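Local atomic coordinates of MmoQ Response regulator (Methylococcus capsulatus, PDB entry 3LJX), a protein that is a multidomain response regulator, probably with diguanylate cyclase activity that makes c-di-GMP from GTP, represented here by a fragment with its HDOD domain. Residues A127-A131 with R215-F219. Sequence-based numbering, arbitrary orientation.
Sequences ASTVA and RTGRF
Val-130 sets its CG1 methyl over the centre of the Phe-219 ring. CG1 lies 3.8 Å from the ring centroid. It is only 3° off the normal, a well-centred CH-pi contact. The second methyl extends the touch toward the rim, with Val-130 CG2 3.7 Å from Phe-219 CE1. CG1 of Val-130 lies beside the backbone N (chi1 -55°), anti to the carbonyl carbon, and CG2 sits between that N and that carbon, which turns both branches to the same face.

One turn earlier on the helix, Arg-215 reaches the loop backbone. Its NH1 donates a hydrogen bond of 2.7 Å to Thr-129 O. The acceptor lies in the guanidinium plane, and the donor meets a lone pair of the carbonyl; the N-H...O angle is a bent 138°. A bend at chi3 swings the guanidinium back toward this oxygen.

On the side facing Arg-218, the CG2 methyl of Thr-129 packs on the aliphatic part of that arginine, 3.5 Å from its CD, the two side chains crossing at about a right angle. Thr-129 OG1 hydrogen-bonds to Gln-222 OE1, farther along the same helix.

Phe-219 is also packed against helix 196-204 (Ala-201) and helix 132-141 (Leu-138), where Val-130 touches Ala-135. The contact thus packs the loop joining helices 106-125 and 132-141 of the HDOD domain against the first turns of helix 214-233, at the surface of an all-helical fold.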
ATOM      1  N   ALA A 127       7.064  -4.764 -18.358  1.00 27.90           N
ATOM      2  CA  ALA A 127       7.506  -6.138 -18.150  1.00 28.41           C
ATOM      3  C   ALA A 127       6.347  -7.123 -18.280  1.00 29.49           C
ATOM      4  O   ALA A 127       5.246  -6.747 -18.683  1.00 29.35           O
ATOM      5  CB  ALA A 127       8.200  -6.289 -16.800  1.00 28.18           C
ATOM      6  N   SER A 128       6.585  -8.384 -17.938  1.00 25.76           N
ATOM      7  CA  SER A 128       5.539  -9.387 -18.091  1.00 33.08           C
ATOM      8  C   SER A 128       5.324 -10.257 -16.857  1.00 33.30           C
ATOM      9  O   SER A 128       5.015 -11.437 -16.993  1.00 37.63           O
ATOM     10  CB  SER A 128       5.853 -10.278 -19.294  1.00 32.51           C
ATOM     11  OG  SER A 128       5.853  -9.510 -20.478  1.00 37.96           O
ATOM     12  N   THR A 129       5.490  -9.689 -15.667  1.00 28.90           N
ATOM     13  CA  THR A 129       5.343 -10.453 -14.432  1.00 27.36           C
ATOM     14  C   THR A 129       3.900 -10.438 -13.931  1.00 26.19           C
ATOM     15  O   THR A 129       3.244 -11.481 -13.850  1.00 29.95           O
ATOM     16  CB  THR A 129       6.276  -9.921 -13.315  1.00 23.27           C
ATOM     17  OG1 THR A 129       6.185  -8.487 -13.251  1.00 19.77           O
ATOM     18  CG2 THR A 129       7.700 -10.306 -13.602  1.00 24.53           C
ATOM     19  N   VAL A 130       3.411  -9.252 -13.592  1.00 21.87           N
ATOM     20  CA  VAL A 130       2.078  -9.115 -13.020  1.00 24.07           C
ATOM     21  C   VAL A 130       1.278  -8.063 -13.789  1.00 27.38           C
ATOM     22  O   VAL A 130       1.842  -7.301 -14.580  1.00 30.17           O
ATOM     23  CB  VAL A 130       2.168  -8.700 -11.539  1.00 24.18           C
ATOM     24  CG1 VAL A 130       3.033  -9.684 -10.772  1.00 20.85           C
ATOM     25  CG2 VAL A 130       2.757  -7.303 -11.420  1.00 25.56           C
ATOM     26  N   ALA A 131      -0.034  -8.037 -13.575  1.00 25.26           N
ATOM     27  CA  ALA A 131      -0.875  -6.987 -14.155  1.00 25.40           C
ATOM     28  C   ALA A 131      -0.528  -5.672 -13.468  1.00 24.95           C
ATOM     29  O   ALA A 131      -0.565  -5.583 -12.238  1.00 29.77           O
ATOM     30  CB  ALA A 131      -2.340  -7.313 -13.955  1.00 20.82           C
ATOM     31  N   ARG A 215       9.496 -16.025 -11.002  1.00 28.24           N
ATOM     32  CA  ARG A 215       8.636 -14.854 -11.091  1.00 22.23           C
ATOM     33  C   ARG A 215       8.590 -14.137  -9.749  1.00 20.82           C
ATOM     34  O   ARG A 215       8.537 -12.913  -9.700  1.00 20.46           O
ATOM     35  CB  ARG A 215       7.221 -15.247 -11.541  1.00 17.01           C
ATOM     36  CG  ARG A 215       6.301 -14.061 -11.801  1.00 20.04           C
ATOM     37  CD  ARG A 215       4.930 -14.522 -12.293  1.00 25.83           C
ATOM     38  NE  ARG A 215       5.041 -15.394 -13.464  1.00 23.92           N
ATOM     39  CZ  ARG A 215       4.658 -15.052 -14.685  1.00 24.55           C
ATOM     40  NH1 ARG A 215       4.121 -13.855 -14.907  1.00 20.50           N
ATOM     41  NH2 ARG A 215       4.809 -15.910 -15.682  1.00 25.61           N
ATOM     42  N   THR A 216       8.620 -14.899  -8.662  1.00 22.89           N
ATOM     43  CA  THR A 216       8.573 -14.291  -7.337  1.00 29.19           C
ATOM     44  C   THR A 216       9.793 -13.402  -7.112  1.00 30.05           C
ATOM     45  O   THR A 216       9.667 -12.290  -6.592  1.00 27.34           O
ATOM     46  CB  THR A 216       8.493 -15.339  -6.216  1.00 32.42           C
ATOM     47  OG1 THR A 216       7.405 -16.236  -6.477  1.00 37.45           O
ATOM     48  CG2 THR A 216       8.245 -14.652  -4.901  1.00 27.88           C
ATOM     49  N   GLY A 217      10.961 -13.892  -7.528  1.00 25.98           N
ATOM     50  CA  GLY A 217      12.201 -13.143  -7.418  1.00 24.72           C
ATOM     51  C   GLY A 217      12.172 -11.911  -8.303  1.00 26.52           C
ATOM     52  O   GLY A 217      12.619 -10.831  -7.906  1.00 24.14           O
ATOM     53  N   ARG A 218      11.616 -12.055  -9.502  1.00 26.41           N
ATOM     54  CA  ARG A 218      11.611 -10.940 -10.444  1.00 27.32           C
ATOM     55  C   ARG A 218      10.660  -9.846  -9.970  1.00 28.57           C
ATOM     56  O   ARG A 218      10.984  -8.650 -10.014  1.00 26.57           O
ATOM     57  CB  ARG A 218      11.252 -11.403 -11.851  1.00 26.30           C
ATOM     58  CG  ARG A 218      11.499 -10.350 -12.914  1.00 35.90           C
ATOM     59  CD  ARG A 218      11.084 -10.862 -14.272  1.00 49.83           C
ATOM     60  NE  ARG A 218      12.237 -11.252 -15.061  1.00 66.62           N
ATOM     61  CZ  ARG A 218      12.708 -10.533 -16.073  1.00 82.44           C
ATOM     62  NH1 ARG A 218      12.100  -9.402 -16.417  1.00 85.75           N
ATOM     63  NH2 ARG A 218      13.777 -10.946 -16.744  1.00 88.37           N
ATOM     64  N   PHE A 219       9.495 -10.253  -9.488  1.00 22.96           N
ATOM     65  CA  PHE A 219       8.544  -9.287  -8.966  1.00 24.93           C
ATOM     66  C   PHE A 219       9.144  -8.620  -7.721  1.00 23.79           C
ATOM     67  O   PHE A 219       9.036  -7.404  -7.553  1.00 21.24           O
ATOM     68  CB  PHE A 219       7.207  -9.973  -8.666  1.00 27.39           C
ATOM     69  CG  PHE A 219       6.102  -9.030  -8.282  1.00 26.04           C
ATOM     70  CD1 PHE A 219       6.015  -7.772  -8.842  1.00 24.78           C
ATOM     71  CD2 PHE A 219       5.125  -9.426  -7.377  1.00 30.05           C
ATOM     72  CE1 PHE A 219       4.987  -6.904  -8.486  1.00 25.90           C
ATOM     73  CE2 PHE A 219       4.092  -8.568  -7.019  1.00 31.36           C
ATOM     74  CZ  PHE A 219       4.023  -7.302  -7.581  1.00 30.05           C
TER